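Local atomic coordinates of type 3A cellulose-binding domain protein (Clostridium thermocellum, PDB entry 4B9P), a protein that probably serves as the extracellular cellulose-sensing module of the anti-sigma factor RsgI2, which may release the sigma factor SigI2 when polysaccharide binds. Residues E8-N13 / S144-W149; P36-E41 / A96-P101; S40-R45 / I90-S95; C60-I65 / E106-I111. One frame throughout, in Å; residues are numbered along the deposited sequence.

Interaction 1 (E8-N13 / S144-W149); sequences ELQAYN and SDFVVW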
# COMPACT_ATOMS: atom_id res chain seq x y z
N GLU A 8 -0.61 -12.91 -6.82
CA GLU A 8 -1.89 -12.60 -6.26
C GLU A 8 -1.66 -11.56 -5.18
O GLU A 8 -0.69 -11.66 -4.43
CB GLU A 8 -2.55 -13.86 -5.67
CG GLU A 8 -3.91 -13.59 -5.10
CD GLU A 8 -4.62 -14.85 -4.66
OE1 GLU A 8 -5.17 -15.53 -5.55
OE2 GLU A 8 -4.65 -15.16 -3.45
N LEU A 9 -2.56 -10.58 -5.07
CA LEU A 9 -2.43 -9.54 -4.06
C LEU A 9 -3.66 -9.63 -3.17
O LEU A 9 -4.79 -9.52 -3.67
CB LEU A 9 -2.32 -8.19 -4.75
CG LEU A 9 -1.99 -6.93 -3.97
CD1 LEU A 9 -3.14 -6.46 -3.04
CD2 LEU A 9 -0.64 -7.01 -3.29
N GLN A 10 -3.43 -9.83 -1.87
CA GLN A 10 -4.50 -9.80 -0.88
C GLN A 10 -4.32 -8.57 -0.01
O GLN A 10 -3.18 -8.13 0.21
CB GLN A 10 -4.55 -11.07 -0.03
CG GLN A 10 -4.75 -12.29 -0.85
CD GLN A 10 -4.90 -13.52 0.00
OE1 GLN A 10 -4.95 -13.43 1.21
NE2 GLN A 10 -4.93 -14.69 -0.62
N ALA A 11 -5.41 -8.01 0.50
CA ALA A 11 -5.28 -6.80 1.32
C ALA A 11 -6.52 -6.63 2.18
O ALA A 11 -7.57 -7.23 1.92
CB ALA A 11 -5.11 -5.58 0.42
N TYR A 12 -6.41 -5.80 3.19
CA TYR A 12 -7.56 -5.26 3.86
C TYR A 12 -7.13 -3.98 4.57
O TYR A 12 -5.93 -3.71 4.73
CB TYR A 12 -8.19 -6.26 4.84
CG TYR A 12 -7.44 -6.55 6.11
CD1 TYR A 12 -6.30 -7.36 6.10
CD2 TYR A 12 -7.88 -6.06 7.34
CE1 TYR A 12 -5.61 -7.67 7.28
CE2 TYR A 12 -7.21 -6.37 8.51
CZ TYR A 12 -6.09 -7.17 8.48
OH TYR A 12 -5.42 -7.47 9.66
N ASN A 13 -8.13 -3.20 5.01
CA ASN A 13 -7.87 -2.04 5.85
C ASN A 13 -8.11 -2.38 7.29
O ASN A 13 -9.17 -2.84 7.67
CB ASN A 13 -8.78 -0.90 5.38
CG ASN A 13 -8.33 -0.34 4.08
OD1 ASN A 13 -8.74 -0.80 3.01
ND2 ASN A 13 -7.45 0.63 4.13
N SER A 144 -12.37 -7.61 7.28
CA SER A 144 -11.63 -7.52 8.54
C SER A 144 -10.39 -8.40 8.53
O SER A 144 -9.70 -8.51 9.56
CB SER A 144 -12.53 -7.87 9.71
OG SER A 144 -13.00 -9.21 9.60
N ASP A 145 -10.12 -9.02 7.39
CA ASP A 145 -8.90 -9.80 7.20
C ASP A 145 -8.62 -9.85 5.70
O ASP A 145 -9.44 -9.39 4.90
CB ASP A 145 -9.06 -11.20 7.81
CG ASP A 145 -7.74 -11.88 8.12
OD1 ASP A 145 -6.65 -11.41 7.75
OD2 ASP A 145 -7.80 -12.95 8.74
N PHE A 146 -7.49 -10.41 5.30
CA PHE A 146 -7.05 -10.40 3.90
C PHE A 146 -8.09 -10.96 2.93
O PHE A 146 -8.63 -12.05 3.17
CB PHE A 146 -5.76 -11.22 3.77
CG PHE A 146 -4.59 -10.56 4.38
CD1 PHE A 146 -4.03 -9.42 3.79
CD2 PHE A 146 -4.00 -11.09 5.53
CE1 PHE A 146 -2.97 -8.79 4.36
CE2 PHE A 146 -2.92 -10.46 6.09
CZ PHE A 146 -2.39 -9.30 5.47
N VAL A 147 -8.32 -10.25 1.84
CA VAL A 147 -9.08 -10.77 0.70
C VAL A 147 -8.33 -10.43 -0.56
O VAL A 147 -7.59 -9.46 -0.62
CB VAL A 147 -10.54 -10.18 0.64
CG1 VAL A 147 -11.32 -10.48 1.89
CG2 VAL A 147 -10.56 -8.66 0.37
N VAL A 148 -8.50 -11.24 -1.59
CA VAL A 148 -7.96 -10.84 -2.90
C VAL A 148 -8.54 -9.49 -3.31
O VAL A 148 -9.74 -9.27 -3.18
CB VAL A 148 -8.27 -11.96 -3.94
CG1 VAL A 148 -7.78 -11.57 -5.32
CG2 VAL A 148 -7.58 -13.28 -3.51
N TRP A 149 -7.70 -8.55 -3.73
CA TRP A 149 -8.19 -7.18 -3.88
C TRP A 149 -7.63 -6.55 -5.15
O TRP A 149 -6.41 -6.37 -5.29
CB TRP A 149 -7.83 -6.36 -2.65
CG TRP A 149 -8.46 -5.03 -2.59
CD1 TRP A 149 -7.82 -3.81 -2.55
CD2 TRP A 149 -9.86 -4.78 -2.49
NE1 TRP A 149 -8.76 -2.80 -2.44
CE2 TRP A 149 -10.01 -3.37 -2.39
CE3 TRP A 149 -10.99 -5.60 -2.45
CZ2 TRP A 149 -11.28 -2.77 -2.24
CZ3 TRP A 149 -12.26 -4.99 -2.34
CH2 TRP A 149 -12.38 -3.59 -2.26
O HOH W 1 -7.46 -9.25 11.21

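Interaction 2 (P36-E41 / A96-P101); sequences PITLSE and AGVLNP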
# COMPACT_ATOMS: atom_id res chain seq x y z
N PRO A 36 10.75 -17.07 -10.21
CA PRO A 36 11.16 -16.22 -9.08
C PRO A 36 10.99 -14.76 -9.49
O PRO A 36 11.16 -14.41 -10.65
CB PRO A 36 12.66 -16.55 -8.89
CG PRO A 36 12.79 -17.92 -9.55
CD PRO A 36 11.86 -17.86 -10.74
N ILE A 37 10.68 -13.91 -8.52
CA ILE A 37 10.51 -12.49 -8.76
C ILE A 37 11.50 -11.73 -7.89
O ILE A 37 11.57 -11.93 -6.68
CB ILE A 37 9.07 -12.05 -8.41
CG1 ILE A 37 8.08 -12.75 -9.36
CG2 ILE A 37 8.92 -10.50 -8.48
CD1 ILE A 37 6.63 -12.69 -8.92
N THR A 38 12.30 -10.87 -8.50
CA THR A 38 13.23 -10.05 -7.73
C THR A 38 12.44 -8.92 -7.04
O THR A 38 11.84 -8.08 -7.72
CB THR A 38 14.31 -9.48 -8.66
OG1 THR A 38 15.03 -10.57 -9.25
CG2 THR A 38 15.28 -8.54 -7.92
N LEU A 39 12.45 -8.87 -5.70
CA LEU A 39 11.57 -7.96 -4.99
C LEU A 39 11.87 -6.50 -5.29
O LEU A 39 10.97 -5.69 -5.34
CB LEU A 39 11.61 -8.24 -3.50
CG LEU A 39 10.82 -9.47 -3.08
CD1 LEU A 39 11.17 -9.77 -1.65
CD2 LEU A 39 9.30 -9.23 -3.21
N SER A 40 13.14 -6.14 -5.47
CA SER A 40 13.47 -4.75 -5.74
C SER A 40 12.79 -4.22 -7.01
O SER A 40 12.64 -3.01 -7.17
CB SER A 40 14.98 -4.54 -5.82
OG SER A 40 15.51 -5.24 -6.94
N GLU A 41 12.41 -5.12 -7.92
CA GLU A 41 11.68 -4.75 -9.15
C GLU A 41 10.17 -4.55 -8.97
O GLU A 41 9.50 -4.16 -9.93
CB GLU A 41 11.93 -5.79 -10.23
CG GLU A 41 13.40 -5.82 -10.69
CD GLU A 41 13.79 -4.49 -11.37
OE1 GLU A 41 13.26 -4.20 -12.46
OE2 GLU A 41 14.58 -3.71 -10.79
N ALA A 96 16.58 -6.95 -0.74
CA ALA A 96 15.42 -7.67 -0.22
C ALA A 96 15.34 -9.13 -0.69
O ALA A 96 14.65 -9.93 -0.09
CB ALA A 96 14.14 -6.96 -0.59
N GLY A 97 16.02 -9.46 -1.79
CA GLY A 97 16.09 -10.83 -2.25
C GLY A 97 15.00 -11.16 -3.26
O GLY A 97 14.41 -10.30 -3.92
N VAL A 98 14.73 -12.45 -3.36
CA VAL A 98 13.88 -12.99 -4.40
C VAL A 98 12.66 -13.63 -3.76
O VAL A 98 12.77 -14.29 -2.72
CB VAL A 98 14.67 -14.02 -5.25
CG1 VAL A 98 13.75 -14.83 -6.12
CG2 VAL A 98 15.70 -13.27 -6.08
N LEU A 99 11.51 -13.41 -4.37
CA LEU A 99 10.28 -14.04 -3.92
C LEU A 99 10.07 -15.24 -4.82
O LEU A 99 9.72 -15.11 -6.00
CB LEU A 99 9.13 -13.04 -4.05
CG LEU A 99 7.86 -13.53 -3.37
CD1 LEU A 99 8.04 -13.62 -1.83
CD2 LEU A 99 6.71 -12.61 -3.73
N ASN A 100 10.31 -16.43 -4.28
CA ASN A 100 10.11 -17.63 -5.07
C ASN A 100 8.68 -18.04 -5.18
O ASN A 100 7.86 -17.65 -4.35
CB ASN A 100 10.95 -18.77 -4.49
CG ASN A 100 12.42 -18.60 -4.81
OD1 ASN A 100 12.79 -18.33 -5.96
ND2 ASN A 100 13.26 -18.68 -3.80
N PRO A 101 8.35 -18.88 -6.18
CA PRO A 101 6.97 -19.38 -6.29
C PRO A 101 6.51 -20.04 -4.98
O PRO A 101 7.21 -20.85 -4.39
CB PRO A 101 7.08 -20.39 -7.46
CG PRO A 101 8.15 -19.79 -8.31
CD PRO A 101 9.17 -19.26 -7.34
O HOH W 2 15.34 -7.67 -4.37

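Interaction 3 (S40-R45 / I90-S95); sequences SEVKIR and IGFTNS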
# COMPACT_ATOMS: atom_id res chain seq x y z
N SER A 40 13.14 -6.14 -5.47
CA SER A 40 13.47 -4.75 -5.74
C SER A 40 12.79 -4.22 -7.01
O SER A 40 12.64 -3.01 -7.17
CB SER A 40 14.98 -4.54 -5.82
OG SER A 40 15.51 -5.24 -6.94
N GLU A 41 12.41 -5.12 -7.92
CA GLU A 41 11.68 -4.75 -9.15
C GLU A 41 10.17 -4.55 -8.97
O GLU A 41 9.50 -4.16 -9.93
CB GLU A 41 11.93 -5.79 -10.23
CG GLU A 41 13.40 -5.82 -10.69
CD GLU A 41 13.79 -4.49 -11.37
OE1 GLU A 41 13.26 -4.20 -12.46
OE2 GLU A 41 14.58 -3.71 -10.79
N VAL A 42 9.66 -4.80 -7.77
CA VAL A 42 8.21 -4.80 -7.55
C VAL A 42 7.80 -3.50 -6.87
O VAL A 42 8.45 -3.07 -5.91
CB VAL A 42 7.82 -5.95 -6.62
CG1 VAL A 42 6.33 -5.92 -6.32
CG2 VAL A 42 8.20 -7.26 -7.27
N LYS A 43 6.73 -2.88 -7.37
CA LYS A 43 6.12 -1.71 -6.72
C LYS A 43 4.64 -2.02 -6.53
O LYS A 43 3.99 -2.62 -7.40
CB LYS A 43 6.26 -0.48 -7.60
CG LYS A 43 7.69 -0.09 -7.92
CD LYS A 43 8.49 0.30 -6.70
CE LYS A 43 9.93 0.67 -7.09
NZ LYS A 43 10.77 0.92 -5.89
N ILE A 44 4.11 -1.61 -5.40
CA ILE A 44 2.71 -1.81 -5.04
C ILE A 44 2.10 -0.45 -4.77
O ILE A 44 2.73 0.32 -4.04
CB ILE A 44 2.61 -2.67 -3.79
CG1 ILE A 44 3.28 -4.04 -3.98
CG2 ILE A 44 1.15 -2.86 -3.37
CD1 ILE A 44 3.52 -4.76 -2.67
N ARG A 45 0.92 -0.15 -5.33
CA ARG A 45 0.33 1.18 -5.13
C ARG A 45 -1.05 1.08 -4.50
O ARG A 45 -1.93 0.37 -4.98
CB ARG A 45 0.19 1.94 -6.46
CG ARG A 45 1.53 2.25 -7.04
CD ARG A 45 1.37 3.04 -8.31
NE ARG A 45 2.69 3.37 -8.82
CZ ARG A 45 2.89 3.91 -10.01
NH1 ARG A 45 1.84 4.16 -10.79
NH2 ARG A 45 4.12 4.17 -10.41
N ILE A 90 4.75 1.20 -2.29
CA ILE A 90 5.53 0.32 -1.44
C ILE A 90 6.47 -0.44 -2.36
O ILE A 90 6.08 -0.92 -3.42
CB ILE A 90 4.60 -0.64 -0.71
CG1 ILE A 90 3.78 0.13 0.31
CG2 ILE A 90 5.41 -1.76 -0.00
CD1 ILE A 90 2.72 -0.72 1.03
N GLY A 91 7.73 -0.49 -1.99
CA GLY A 91 8.72 -1.21 -2.75
C GLY A 91 9.63 -1.95 -1.81
O GLY A 91 9.33 -2.10 -0.61
N PHE A 92 10.74 -2.43 -2.37
CA PHE A 92 11.64 -3.29 -1.63
C PHE A 92 13.05 -2.86 -1.90
O PHE A 92 13.37 -2.37 -3.00
CB PHE A 92 11.42 -4.73 -2.11
CG PHE A 92 10.03 -5.20 -1.88
CD1 PHE A 92 9.67 -5.78 -0.68
CD2 PHE A 92 9.04 -5.00 -2.84
CE1 PHE A 92 8.37 -6.17 -0.45
CE2 PHE A 92 7.74 -5.39 -2.59
CZ PHE A 92 7.42 -5.96 -1.41
N THR A 93 13.94 -3.06 -0.94
CA THR A 93 15.32 -2.62 -1.15
C THR A 93 16.06 -3.56 -2.10
O THR A 93 15.62 -4.69 -2.37
CB THR A 93 16.08 -2.57 0.16
OG1 THR A 93 16.10 -3.90 0.69
CG2 THR A 93 15.44 -1.58 1.13
N ASN A 94 17.20 -3.09 -2.58
CA ASN A 94 17.98 -3.82 -3.56
C ASN A 94 18.38 -5.18 -2.98
O ASN A 94 18.54 -6.14 -3.73
CB ASN A 94 19.21 -2.99 -3.93
CG ASN A 94 19.92 -3.54 -5.12
OD1 ASN A 94 19.28 -3.81 -6.14
ND2 ASN A 94 21.23 -3.75 -5.00
N SER A 95 18.56 -5.25 -1.67
CA SER A 95 18.99 -6.46 -0.98
C SER A 95 17.82 -7.26 -0.36
O SER A 95 18.03 -8.17 0.44
CB SER A 95 20.05 -6.09 0.04
OG SER A 95 21.31 -5.80 -0.60
O HOH W 3 10.84 -1.93 -5.28
O HOH W 4 17.65 -6.76 -6.18

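Interaction 4 (C60-I65 / E106-I111); sequences CDWSNI and EIISRI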
# COMPACT_ATOMS: atom_id res chain seq x y z
N CYS A 60 6.46 1.44 7.83
CA CYS A 60 6.17 0.01 7.87
C CYS A 60 6.36 -0.46 9.30
O CYS A 60 7.46 -0.45 9.81
CB CYS A 60 7.10 -0.75 6.92
SG CYS A 60 6.90 -2.53 7.04
N ASP A 61 5.24 -0.83 9.92
CA ASP A 61 5.27 -1.30 11.28
C ASP A 61 5.84 -2.71 11.38
O ASP A 61 6.45 -3.05 12.40
CB ASP A 61 3.86 -1.26 11.89
CG ASP A 61 3.47 0.13 12.34
OD1 ASP A 61 4.34 1.02 12.49
OD2 ASP A 61 2.27 0.31 12.56
N TRP A 62 5.63 -3.53 10.35
CA TRP A 62 6.07 -4.91 10.40
C TRP A 62 5.99 -5.52 9.03
O TRP A 62 5.10 -5.19 8.24
CB TRP A 62 5.16 -5.72 11.32
CG TRP A 62 5.54 -7.18 11.45
CD1 TRP A 62 6.43 -7.70 12.34
CD2 TRP A 62 5.04 -8.28 10.70
NE1 TRP A 62 6.52 -9.05 12.18
CE2 TRP A 62 5.69 -9.44 11.18
CE3 TRP A 62 4.13 -8.40 9.65
CZ2 TRP A 62 5.44 -10.71 10.67
CZ3 TRP A 62 3.89 -9.69 9.12
CH2 TRP A 62 4.55 -10.82 9.64
N SER A 63 6.92 -6.43 8.73
CA SER A 63 6.79 -7.30 7.56
C SER A 63 7.36 -8.63 7.95
O SER A 63 8.25 -8.69 8.82
CB SER A 63 7.58 -6.73 6.41
OG SER A 63 7.57 -7.61 5.32
N ASN A 64 6.91 -9.72 7.32
CA ASN A 64 7.52 -11.02 7.56
C ASN A 64 8.96 -11.09 7.05
O ASN A 64 9.69 -11.99 7.48
CB ASN A 64 6.66 -12.15 6.96
CG ASN A 64 6.58 -12.11 5.44
OD1 ASN A 64 6.52 -11.05 4.85
ND2 ASN A 64 6.58 -13.27 4.82
N ILE A 65 9.40 -10.14 6.21
CA ILE A 65 10.82 -10.08 5.80
C ILE A 65 11.59 -9.00 6.55
O ILE A 65 12.77 -8.79 6.29
CB ILE A 65 11.01 -9.96 4.28
CG1 ILE A 65 10.51 -8.62 3.74
CG2 ILE A 65 10.31 -11.13 3.59
CD1 ILE A 65 10.85 -8.40 2.26
N GLU A 106 4.25 -10.12 3.52
CA GLU A 106 3.17 -9.42 4.21
C GLU A 106 3.73 -8.11 4.75
O GLU A 106 4.81 -8.09 5.34
CB GLU A 106 2.63 -10.29 5.35
CG GLU A 106 1.44 -9.67 6.07
CD GLU A 106 0.88 -10.57 7.17
OE1 GLU A 106 1.28 -11.76 7.24
OE2 GLU A 106 0.04 -10.08 7.96
N ILE A 107 2.98 -7.02 4.55
CA ILE A 107 3.43 -5.68 4.91
C ILE A 107 2.32 -5.00 5.67
O ILE A 107 1.21 -4.84 5.13
CB ILE A 107 3.82 -4.85 3.68
CG1 ILE A 107 4.83 -5.62 2.84
CG2 ILE A 107 4.39 -3.49 4.11
CD1 ILE A 107 5.18 -4.99 1.58
N ILE A 108 2.63 -4.55 6.89
CA ILE A 108 1.70 -3.79 7.72
C ILE A 108 2.19 -2.35 7.71
O ILE A 108 3.32 -2.11 8.14
CB ILE A 108 1.69 -4.37 9.15
CG1 ILE A 108 1.13 -5.80 9.16
CG2 ILE A 108 0.88 -3.47 10.08
CD1 ILE A 108 1.02 -6.41 10.50
N SER A 109 1.36 -1.41 7.24
CA SER A 109 1.76 -0.02 7.07
C SER A 109 0.84 0.93 7.78
O SER A 109 -0.32 0.62 8.04
CB SER A 109 1.71 0.35 5.60
OG SER A 109 2.51 -0.52 4.81
N ARG A 110 1.38 2.10 8.06
CA ARG A 110 0.60 3.24 8.55
C ARG A 110 1.00 4.46 7.76
O ARG A 110 2.19 4.70 7.59
CB ARG A 110 0.83 3.47 10.06
CG ARG A 110 0.39 2.31 10.93
CD ARG A 110 0.43 2.70 12.38
NE ARG A 110 1.79 2.92 12.76
CZ ARG A 110 2.25 3.92 13.51
NH1 ARG A 110 1.46 4.88 14.00
NH2 ARG A 110 3.54 3.93 13.75
N ILE A 111 0.03 5.28 7.38
CA ILE A 111 0.29 6.48 6.60
C ILE A 111 -0.57 7.61 7.17
O ILE A 111 -1.76 7.46 7.43
CB ILE A 111 -0.09 6.30 5.08
CG1 ILE A 111 0.74 5.15 4.46
CG2 ILE A 111 0.09 7.58 4.27
CD1 ILE A 111 0.00 3.85 4.42

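Interaction 1 (E8-N13 / S144-W149)
Tyr12 and Phe146 form a T-shaped aromatic pair: an edge of the tyrosine, at CD1 and CE1, comes down on one face of the phenylalanine. The ring planes stand 87° apart and the centroids 5.1 Å, and CE1 lies over the middle of the Phe146 ring. Tyr12 reaches this place from the crowded rotamer in which CG sits between the backbone N and the carbonyl carbon (chi1 72°), folding the ring over the backbone of 144-146. One of its faces is consequently covered by Asp145 CA, 3.6 Å from the ring centroid and only 8° off the normal, a CH-pi contact. Beyond the ring, a water bridges Tyr12 OH and Ser144 O, and Arg26 also bonds the hydroxyl. Gln10 packs with its stem: CG lies 4.0 Å from Val148 CG2, while OE1 touches Phe146 CB at 3.5 Å. Its NE2 donates to Glu8 OE2 (2.9 Å), with the acceptor in the amide plane, which fixes how the amide is turned. Under these side chains the backbones pair antiparallel. Ala11 N donates to Val147 O (2.8 Å), Val147 N returns a bond to Ala11 O, and Trp149 N binds Leu9 O (3.1 Å). The Tyr12 side chain lies about 5 Å from a bound zinc ion. Within the five-stranded sheet, strand 147-148 is an outer strand laid against 7-13, whose other edge hydrogen-bonds to strand 25-31, while Leu9 and Ala11 pack on Ile152 of the second sheet.

Interaction 2 (P36-E41 / A96-P101)
Leu39 presses its side chain against Ala96, Gly97 and Leu99. Its CB lies 3.5 Å from Gly97 O and also approaches the methyl of Ala96 (CB to CB, 4.1 Å). With CG anti to the carbonyl carbon (chi1 -77°), the chain then runs on past Gly97 O, CG coming close to Leu99 CB. There it forks: CD1 touches Ala96 O at 3.8 Å, and CD2 rests on Leu99 CB at 3.9 Å. The backbone of the same residue is held too, since Leu39 N donates to Gly97 O nearly in line with the carbonyl. That oxygen also accepts from a water that takes the N-H of Ser40, so one carbonyl serves two donors. Farther along, Ile37 and Leu99 are a hydrogen-bonded antiparallel pair, linked by Leu99 N to Ile37 O (2.7 Å) and by Ile37 N to Leu99 O (3.0 Å). Outside it Pro36 is packed tightly, its CB only 3.4 Å from Val98 CG1. The three-bond ladder ends where Glu41 N bonds Thr38 O in a short 3-10 turn. The arrangement is a small two-stranded antiparallel ribbon, 37-38 with 98-99, at the end of the beta-sandwich of this family 3 carbohydrate-binding module.

Interaction 3 (S40-R45 / I90-S95)
Phe92 lays the CD2-CE2 side of its ring beside Val42, with CE2 4.0 Å from Val42 CG1. In this antiparallel pair of a beta-sandwich sheet, strand 42-45 runs against 90-92 at 163° between directions. Phe92 CG stands anti to the carbonyl carbon (chi1 -61°), which directs the ring toward Val42; Val42 O sits at the ring edge, in its plane, 3.7 Å from Phe92 CD2. The far end of the ring, CZ, meets Ile44 CD1 more loosely. Ile44 itself pairs with Ile90: their CB atoms are 4.2 Å apart on the face that looks into the sandwich, where Ile90 and Phe92 meet Ile107 of the opposing sheet. Two backbone bonds, Ile44 N to Ile90 O (2.9 Å) and Ile90 N to Ile44 O (2.8 Å), close this pair, each with the donor in the carbonyl plane. Beyond Gly91 the ladder opens, as Phe92 N and Val42 O are 4.3 Å apart and a water occupies the place between them. This water accepts from Phe92 N and, at 2.9 Å, from Lys43 NZ. A second water joins the 3-10 turn to the loop after strand 90-92, lying 2.7 Å from Ser40 OG and donating to Asn94 O.

Interaction 4 (C60-I65 / E106-I111)
A classic beta bulge marks this pairing at the edge of a sandwich sheet, where Asp61 and Trp62 together face the single residue Ile108. Asp61 N donates to Ile108 O, and Ile108 N donates to Trp62 O nearly straight (169° at the hydrogen), so both bulge residues are tied to Ile108. In the bulge the Asp61 side chain points toward strand 106-111, and its carboxylate meets Arg110 in a salt bridge. The guanidinium approaches side-on, its plane only 24° from that of the carboxylate; NE (3.2 Å) and NH2 (3.3 Å) both reach the syn lone pair of Asp61 OD1. Asp61 OD2 lies nearer still to NE, 2.7 Å, but that bond is bent and weak. NH1 of the same guanidinium hydrogen-bonds to Leu117 O. Trp62, with CG anti to its own N (chi1 180°), spreads along the strand: CE3 rests on Ile108 CD1 (3.8 Å), and CZ3 meets Glu106 CD at the ring edge. On the inward face Cys60 SG packs on Ile107 CG2, next to Ile70 of the other sheet. Past the strand end Asn64 OD1 accepts from Glu106 N (2.8 Å), the donor standing above the amide plane. Ser63 OG closes the pair, giving its proton to Glu106 O (2.8 Å) while accepting from Ile65 N in an ST turn.

In the fold
All four interactions pair antiparallel strands of one sandwich. Interactions 1 and 4 add the outermost strands, 147-148 and 56-63, to the same five-stranded sheet, touching where Phe146 CE2 meets Glu106 OE2 at 3.5 Å. Interaction 3 lies within the opposing sheet; its Ile90 CG2 reaches Ile107 CD1 of interaction 4 at 3.6 Å. It is the most buried, with five of nine touching residues inside, whereas the others bury three each and mix inward apolar residues with exposed ones. Interaction 2, centred about 18 Å from the chain's centre, shares Ser40 and Glu41 with interaction 3. Interaction 1 has an aromatic pair, interaction 4 a salt bridge, interaction 2 proline and leucine packing; in interaction 3 water replaces a backbone bond between Phe92 N and Val42 O.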